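Local coordinates for SusD superfamily protein (Parabacteroides distasonis, PDB 3OTN) that probably binds nutrients, most likely carbohydrates, at the outer membrane as a member of the SusD family, at residues K119-R122 / A123-F127; V156-I159 / Y160-I164; V185-G188 / A189-A192. One frame throughout, in Å; residues are numbered along the deposited sequence.

Contact 1. Residues K119-R122 / A123-F127; sequences KFMR and ALYYF. With ACT (acetate ion), chain F; EDO (1,2-ethanediol), chain R.
Met121 and Tyr125 meet one turn apart in the middle of helix 108-133, a long alpha-helix of the TPR-like helical part of this SusD-family protein. The i to i+4 ladder is regular: Leu124 N donates to Phe120 O at 2.9 Å, in the carbonyl plane, and Tyr125 N to Met121 O at 2.9 Å. The selenomethionine at Met121 bends at its second and third torsions, and its CG comes to 3.6 Å from CE2 of the Tyr125 ring. Further out, Met121 SE lies 4.2 Å from Leu124 CD2. Leu124 CD2 is shared with Phe120, whose CE2 lies 4.1 Å from it; with CG of Phe120 trans to N (chi1 164°), ring and leucine run side by side on one flank of the helix. Tyr125 OH bonds to Ala26 O and Tyr126 OH to Ile139 O, so both buried hydroxyls have partners in neighbouring loops.

The long basic chains leave on another side. Lys119 forms a salt bridge with Glu170 and a weak hydrogen bond to an acetate, probably from the crystallisation liquor. Arg122 is tied by NE to Asp167, while its CG sits 3.9 Å from CD2 at the edge of the Tyr126 ring. O2 of a 1,2-ethanediol, probably of the same origin, lies at the guanidinium edge, near its plane, where Arg122 NH1 bonds to it at 2.9 Å, nearly straight at 171°.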
loop_
_atom_site.group_PDB
_atom_site.type_symbol
_atom_site.label_atom_id
_atom_site.label_comp_id
_atom_site.label_asym_id
_atom_site.label_seq_id
_atom_site.Cartn_x
_atom_site.Cartn_y
_atom_site.Cartn_z
ATOM N N LYS A 119 -6.551 0.051 18.235
ATOM C CA LYS A 119 -6.489 1.475 17.902
ATOM C C LYS A 119 -5.604 1.697 16.682
ATOM O O LYS A 119 -5.933 2.532 15.835
ATOM C CB LYS A 119 -6.010 2.321 19.069
ATOM C CG LYS A 119 -7.034 2.473 20.170
ATOM C CD LYS A 119 -6.374 3.123 21.377
ATOM C CE LYS A 119 -7.310 3.170 22.588
ATOM N NZ LYS A 119 -6.662 3.938 23.698
ATOM N N PHE A 120 -4.481 0.971 16.597
ATOM C CA PHE A 120 -3.651 1.001 15.389
ATOM C C PHE A 120 -4.513 0.695 14.166
ATOM O O PHE A 120 -4.438 1.418 13.169
ATOM C CB PHE A 120 -2.466 0.023 15.465
ATOM C CG PHE A 120 -1.817 -0.266 14.127
ATOM C CD1 PHE A 120 -0.749 0.516 13.657
ATOM C CD2 PHE A 120 -2.261 -1.315 13.347
ATOM C CE1 PHE A 120 -0.148 0.248 12.424
ATOM C CE2 PHE A 120 -1.690 -1.571 12.095
ATOM C CZ PHE A 120 -0.607 -0.797 11.647
HETATM N N MSE A 121 -5.352 -0.350 14.257
HETATM C CA MSE A 121 -6.101 -0.804 13.094
HETATM C C MSE A 121 -7.154 0.215 12.648
HETATM O O MSE A 121 -7.397 0.394 11.449
HETATM C CB MSE A 121 -6.780 -2.172 13.357
HETATM C CG MSE A 121 -6.766 -3.070 12.133
HETATM SE SE MSE A 121 -5.027 -3.718 11.688
HETATM C CE MSE A 121 -5.001 -5.002 13.112
ATOM N N ARG A 122 -7.809 0.833 13.621
ATOM C CA ARG A 122 -8.817 1.811 13.327
ATOM C C ARG A 122 -8.166 2.979 12.595
ATOM O O ARG A 122 -8.691 3.448 11.596
ATOM C CB ARG A 122 -9.546 2.248 14.601
ATOM C CG ARG A 122 -10.584 3.287 14.292
ATOM C CD ARG A 122 -11.530 3.522 15.398
ATOM N NE ARG A 122 -10.911 4.155 16.544
ATOM C CZ ARG A 122 -11.510 4.306 17.713
ATOM N NH1 ARG A 122 -12.765 3.883 17.899
ATOM N NH2 ARG A 122 -10.846 4.877 18.715
ATOM N N ALA A 123 -7.025 3.446 13.105
ATOM C CA ALA A 123 -6.256 4.476 12.454
ATOM C C ALA A 123 -5.878 4.088 11.033
ATOM O O ALA A 123 -5.938 4.930 10.143
ATOM C CB ALA A 123 -4.993 4.852 13.259
ATOM N N LEU A 124 -5.469 2.840 10.839
ATOM C CA LEU A 124 -5.063 2.324 9.535
ATOM C C LEU A 124 -6.219 2.366 8.512
ATOM O O LEU A 124 -6.065 2.887 7.392
ATOM C CB LEU A 124 -4.492 0.894 9.666
ATOM C CG LEU A 124 -3.939 0.219 8.384
ATOM C CD1 LEU A 124 -2.711 0.956 7.853
ATOM C CD2 LEU A 124 -3.698 -1.255 8.584
ATOM N N TYR A 125 -7.378 1.855 8.914
ATOM C CA TYR A 125 -8.544 1.821 8.020
ATOM C C TYR A 125 -8.941 3.251 7.609
ATOM O O TYR A 125 -9.187 3.504 6.421
ATOM C CB TYR A 125 -9.737 1.135 8.676
ATOM C CG TYR A 125 -9.566 -0.373 8.854
ATOM C CD1 TYR A 125 -9.240 -1.192 7.770
ATOM C CD2 TYR A 125 -9.813 -0.975 10.058
ATOM C CE1 TYR A 125 -9.112 -2.544 7.912
ATOM C CE2 TYR A 125 -9.675 -2.341 10.217
ATOM C CZ TYR A 125 -9.316 -3.114 9.141
ATOM O OH TYR A 125 -9.192 -4.466 9.286
ATOM N N TYR A 126 -8.983 4.163 8.587
ATOM C CA TYR A 126 -9.344 5.543 8.334
ATOM C C TYR A 126 -8.320 6.274 7.476
ATOM O O TYR A 126 -8.698 7.085 6.641
ATOM C CB TYR A 126 -9.571 6.328 9.633
ATOM C CG TYR A 126 -10.991 6.259 10.108
ATOM C CD1 TYR A 126 -12.024 6.866 9.369
ATOM C CD2 TYR A 126 -11.318 5.594 11.272
ATOM C CE1 TYR A 126 -13.339 6.815 9.812
ATOM C CE2 TYR A 126 -12.619 5.547 11.738
ATOM C CZ TYR A 126 -13.640 6.121 10.998
ATOM O OH TYR A 126 -14.944 6.030 11.464
ATOM N N PHE A 127 -7.037 5.970 7.665
ATOM C CA PHE A 127 -5.978 6.596 6.865
ATOM C C PHE A 127 -6.110 6.210 5.404
ATOM O O PHE A 127 -5.867 7.048 4.551
ATOM C CB PHE A 127 -4.590 6.217 7.437
ATOM C CG PHE A 127 -3.427 6.941 6.817
ATOM C CD1 PHE A 127 -3.434 8.319 6.657
ATOM C CD2 PHE A 127 -2.283 6.244 6.473
ATOM C CE1 PHE A 127 -2.317 8.976 6.129
ATOM C CE2 PHE A 127 -1.162 6.882 5.960
ATOM C CZ PHE A 127 -1.185 8.245 5.761
HETATM C C ACT F . -4.487 1.923 24.970
HETATM O O ACT F . -4.036 2.972 24.431
HETATM O OXT ACT F . -3.740 0.930 24.833
HETATM C CH3 ACT F . -5.808 1.857 25.710
HETATM C C1 EDO R . -15.218 2.462 20.775
HETATM O O1 EDO R . -16.538 2.127 21.180
HETATM C C2 EDO R . -14.848 3.827 21.338
HETATM O O2 EDO R . -13.893 4.469 20.485
#

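Contact 2. Residues V156-I159 / Y160-I164; sequences VKEI and YDEII
Val156 and Tyr160 pack against each other in the first turn of helix 156-172, on the side that faces the protein interior. The valine methyl CG1 comes up to the edge of the tyrosine ring, 3.4 Å from CE2, and the two side chains run alongside one another. Over one face of the same ring, offset toward the rim, lies CD1 of Ile164. Ile164 CD1 also meets Ile159 CG2 at 3.8 Å, which joins the four side chains into a tight apolar patch.

The backbone departs from plain alpha geometry here. Ile159 O takes two donors, Ile163 N from 37° above its carbonyl plane and Ile164 N at 3.0 Å within that plane, the second being the i to i+5 bond of a pi-type turn.

The solvent side is polar and looser. Lys157 runs extended until it turns at its last torsion (chi4 -61°), which swings NZ back to a salt bridge with the syn lone pair of Asp161 OD2, 2.8 Å away. Asp161 OD1 is hydrogen-bonded to Tyr201 OH. Replacing Asp161 by alanine removes both carboxylate oxygens and would probably leave the Lys157 ammonium without its mate and Tyr201 OH without this partner. Next to this pair Glu158 and Glu162 run side by side, OE1 of Glu158 4.0 Å from OE2 of Glu162, a closeness that Lys138, salt-bridged to both, probably makes tolerable.

Ile159 and Ile163 rest on Tyr126 of helix 108-133, while Tyr160 and Ile164 reach Val197 of helix 187-202, so this first part of the helix is wedged against both.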
loop_
_atom_site.group_PDB
_atom_site.type_symbol
_atom_site.label_atom_id
_atom_site.label_comp_id
_atom_site.label_asym_id
_atom_site.label_seq_id
_atom_site.Cartn_x
_atom_site.Cartn_y
_atom_site.Cartn_z
ATOM N N VAL A 156 -11.792 15.805 6.296
ATOM C CA VAL A 156 -10.555 15.056 6.423
ATOM C C VAL A 156 -9.790 15.465 7.691
ATOM O O VAL A 156 -9.403 14.606 8.492
ATOM C CB VAL A 156 -9.627 15.210 5.156
ATOM C CG1 VAL A 156 -8.216 14.662 5.432
ATOM C CG2 VAL A 156 -10.213 14.490 3.947
ATOM N N LYS A 157 -9.611 16.764 7.911
ATOM C CA LYS A 157 -8.855 17.236 9.085
ATOM C C LYS A 157 -9.384 16.696 10.421
ATOM O O LYS A 157 -8.592 16.305 11.290
ATOM C CB LYS A 157 -8.760 18.769 9.126
ATOM C CG LYS A 157 -7.693 19.267 10.128
ATOM C CD LYS A 157 -7.474 20.789 9.995
ATOM C CE LYS A 157 -6.258 21.284 10.823
ATOM N NZ LYS A 157 -6.449 21.020 12.260
ATOM N N GLU A 158 -10.702 16.618 10.556
ATOM C CA GLU A 158 -11.311 16.034 11.744
ATOM C C GLU A 158 -11.003 14.535 11.909
ATOM O O GLU A 158 -10.789 14.072 13.030
ATOM C CB GLU A 158 -12.837 16.279 11.785
ATOM C CG GLU A 158 -13.294 17.756 11.936
ATOM C CD GLU A 158 -14.835 17.906 11.947
ATOM O OE1 GLU A 158 -15.529 16.889 12.161
ATOM O OE2 GLU A 158 -15.357 19.030 11.750
ATOM N N ILE A 159 -10.993 13.781 10.814
ATOM C CA ILE A 159 -10.702 12.355 10.877
ATOM C C ILE A 159 -9.260 12.179 11.386
ATOM O O ILE A 159 -9.010 11.386 12.291
ATOM C CB ILE A 159 -10.852 11.634 9.512
ATOM C CG1 ILE A 159 -12.276 11.739 8.925
ATOM C CG2 ILE A 159 -10.390 10.191 9.616
ATOM C CD1 ILE A 159 -13.417 11.341 9.889
ATOM N N TYR A 160 -8.328 12.940 10.827
ATOM C CA TYR A 160 -6.959 12.922 11.320
ATOM C C TYR A 160 -6.841 13.381 12.798
ATOM O O TYR A 160 -6.242 12.683 13.615
ATOM C CB TYR A 160 -6.036 13.795 10.473
ATOM C CG TYR A 160 -5.464 13.227 9.196
ATOM C CD1 TYR A 160 -4.228 12.589 9.176
ATOM C CD2 TYR A 160 -6.095 13.438 7.983
ATOM C CE1 TYR A 160 -3.664 12.110 7.957
ATOM C CE2 TYR A 160 -5.564 12.957 6.795
ATOM C CZ TYR A 160 -4.350 12.307 6.781
ATOM O OH TYR A 160 -3.839 11.899 5.588
ATOM N N ASP A 161 -7.411 14.533 13.123
ATOM C CA ASP A 161 -7.199 15.124 14.456
ATOM C C ASP A 161 -7.943 14.395 15.582
ATOM O O ASP A 161 -7.493 14.419 16.723
ATOM C CB ASP A 161 -7.652 16.591 14.494
ATOM C CG ASP A 161 -6.804 17.512 13.639
ATOM O OD1 ASP A 161 -5.714 17.125 13.199
ATOM O OD2 ASP A 161 -7.259 18.642 13.426
ATOM N N GLU A 162 -9.104 13.826 15.276
ATOM C CA GLU A 162 -9.945 13.175 16.280
ATOM C C GLU A 162 -9.819 11.672 16.338
ATOM O O GLU A 162 -10.053 11.077 17.399
ATOM C CB GLU A 162 -11.427 13.574 16.083
ATOM C CG GLU A 162 -11.687 15.066 16.294
ATOM C CD GLU A 162 -13.107 15.530 15.968
ATOM O OE1 GLU A 162 -14.073 14.784 16.253
ATOM O OE2 GLU A 162 -13.249 16.666 15.444
ATOM N N ILE A 163 -9.467 11.035 15.229
ATOM C CA ILE A 163 -9.387 9.580 15.204
ATOM C C ILE A 163 -7.971 9.087 14.973
ATOM O O ILE A 163 -7.368 8.484 15.847
ATOM C CB ILE A 163 -10.324 8.930 14.158
ATOM C CG1 ILE A 163 -11.759 9.430 14.363
ATOM C CG2 ILE A 163 -10.258 7.356 14.302
ATOM C CD1 ILE A 163 -12.787 8.759 13.416
ATOM N N ILE A 164 -7.436 9.347 13.790
ATOM C CA ILE A 164 -6.189 8.733 13.368
ATOM C C ILE A 164 -5.034 9.066 14.325
ATOM O O ILE A 164 -4.385 8.166 14.840
ATOM C CB ILE A 164 -5.833 9.122 11.931
ATOM C CG1 ILE A 164 -6.915 8.658 10.941
ATOM C CG2 ILE A 164 -4.474 8.566 11.522
ATOM C CD1 ILE A 164 -6.690 9.168 9.498
#

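Contact 3. Residues V185-G188 / A189-A192; sequences VSMG and AVKA
Ser186 caps the start of helix 187-202, standing at its N-cap with OG accepting from Ala189 N at 3.3 Å. Its OG lies between the backbone N and the carbonyl carbon (chi1 60°), a rotation that turns the oxygen back over the first turn, and OG also makes a weak hydrogen bond to Phe178 O.

Ala189 comes first in the following turn. Besides its capped N-H, it offers its CB to the CG1 methyl of Val185, a loose apolar contact at 4.4 Å. Val190 N then makes the first i to i+4 bond, to Ser186 O at 3.1 Å and in the carbonyl plane. Its side chain has the selenium of Met187 on one flank, 4.3 Å from Val190 CB, and Val185 CG1 near its CG2. Next, Lys191 N bonds to Met187 O at 2.8 Å, and the lysine side chain bends at its second torsion (chi2 -66°) so that CE passes 3.8 Å from Met187 CG, the two chains crossing at a slant. Its ammonium is met by two carboxylates, Glu222 and Glu172. Ala192 N closes the series on Gly188 O at 2.9 Å.

Val185, Ala189 and Val190 all lean on Phe120 of helix 108-133, Ala189 also touches Ile250 and Tyr251 of strand 249-253, and Lys191 runs against Arg219 and Val223 of helix 210-225.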
loop_
_atom_site.group_PDB
_atom_site.type_symbol
_atom_site.label_atom_id
_atom_site.label_comp_id
_atom_site.label_asym_id
_atom_site.label_seq_id
_atom_site.Cartn_x
_atom_site.Cartn_y
_atom_site.Cartn_z
ATOM N N VAL A 185 0.332 -6.689 14.954
ATOM C CA VAL A 185 0.710 -5.288 15.092
ATOM C C VAL A 185 1.838 -5.161 16.157
ATOM O O VAL A 185 1.842 -5.879 17.151
ATOM C CB VAL A 185 -0.532 -4.443 15.498
ATOM C CG1 VAL A 185 -0.142 -3.018 15.827
ATOM C CG2 VAL A 185 -1.577 -4.516 14.359
ATOM N N SER A 186 2.812 -4.296 15.908
ATOM C CA SER A 186 3.951 -4.069 16.800
ATOM C C SER A 186 4.156 -2.568 16.895
ATOM O O SER A 186 3.570 -1.821 16.125
ATOM C CB SER A 186 5.215 -4.674 16.181
ATOM O OG SER A 186 5.507 -4.074 14.913
HETATM N N MSE A 187 5.024 -2.126 17.796
HETATM C CA MSE A 187 5.318 -0.693 17.873
HETATM C C MSE A 187 5.976 -0.214 16.590
HETATM O O MSE A 187 5.765 0.927 16.172
HETATM C CB MSE A 187 6.200 -0.370 19.073
HETATM C CG MSE A 187 6.247 1.099 19.361
HETATM SE SE MSE A 187 4.517 1.571 20.089
HETATM C CE MSE A 187 4.725 0.799 21.851
ATOM N N GLY A 188 6.751 -1.070 15.930
ATOM C CA GLY A 188 7.317 -0.685 14.631
ATOM C C GLY A 188 6.240 -0.337 13.594
ATOM O O GLY A 188 6.393 0.609 12.835
ATOM N N ALA A 189 5.146 -1.105 13.579
ATOM C CA ALA A 189 4.020 -0.844 12.717
ATOM C C ALA A 189 3.367 0.498 13.069
ATOM O O ALA A 189 3.051 1.288 12.177
ATOM C CB ALA A 189 2.953 -2.031 12.796
ATOM N N VAL A 190 3.181 0.747 14.368
ATOM C CA VAL A 190 2.590 2.004 14.827
ATOM C C VAL A 190 3.449 3.177 14.403
ATOM O O VAL A 190 2.922 4.194 13.946
ATOM C CB VAL A 190 2.452 2.030 16.398
ATOM C CG1 VAL A 190 2.119 3.438 16.895
ATOM C CG2 VAL A 190 1.450 0.994 16.865
ATOM N N LYS A 191 4.760 3.053 14.588
ATOM C CA LYS A 191 5.677 4.159 14.230
ATOM C C LYS A 191 5.733 4.369 12.727
ATOM O O LYS A 191 5.790 5.497 12.291
ATOM C CB LYS A 191 7.119 3.954 14.731
ATOM C CG LYS A 191 7.298 3.714 16.184
ATOM C CD LYS A 191 6.941 4.860 17.013
ATOM C CE LYS A 191 7.370 4.625 18.513
ATOM N NZ LYS A 191 7.133 5.888 19.201
ATOM N N ALA A 192 5.696 3.293 11.943
ATOM C CA ALA A 192 5.699 3.398 10.464
ATOM C C ALA A 192 4.431 4.099 9.964
ATOM O O ALA A 192 4.492 5.003 9.129
ATOM C CB ALA A 192 5.841 2.017 9.820
#

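In the fold
The three contacts come in series along the chain, one on each of helices 108-133, 156-172 and 187-202, all within the N-terminal helical part of this SusD-family protein. Contact 1, first in sequence, lies between the other two in space. Its centre is about 11 Å from that of contact 2, which it meets through Phe127, packed on Tyr160 and with its N against Ile164 CD1, and about 12 Å from that of contact 3, where Met121 CE rests against Val185 CG2. Contacts 2 and 3 do not touch, their nearest atoms being about 8 Å apart. Helix 108-133 thus links the other two turns in a packed helical bundle, consistent with the TPR-like scaffold of SusD proteins.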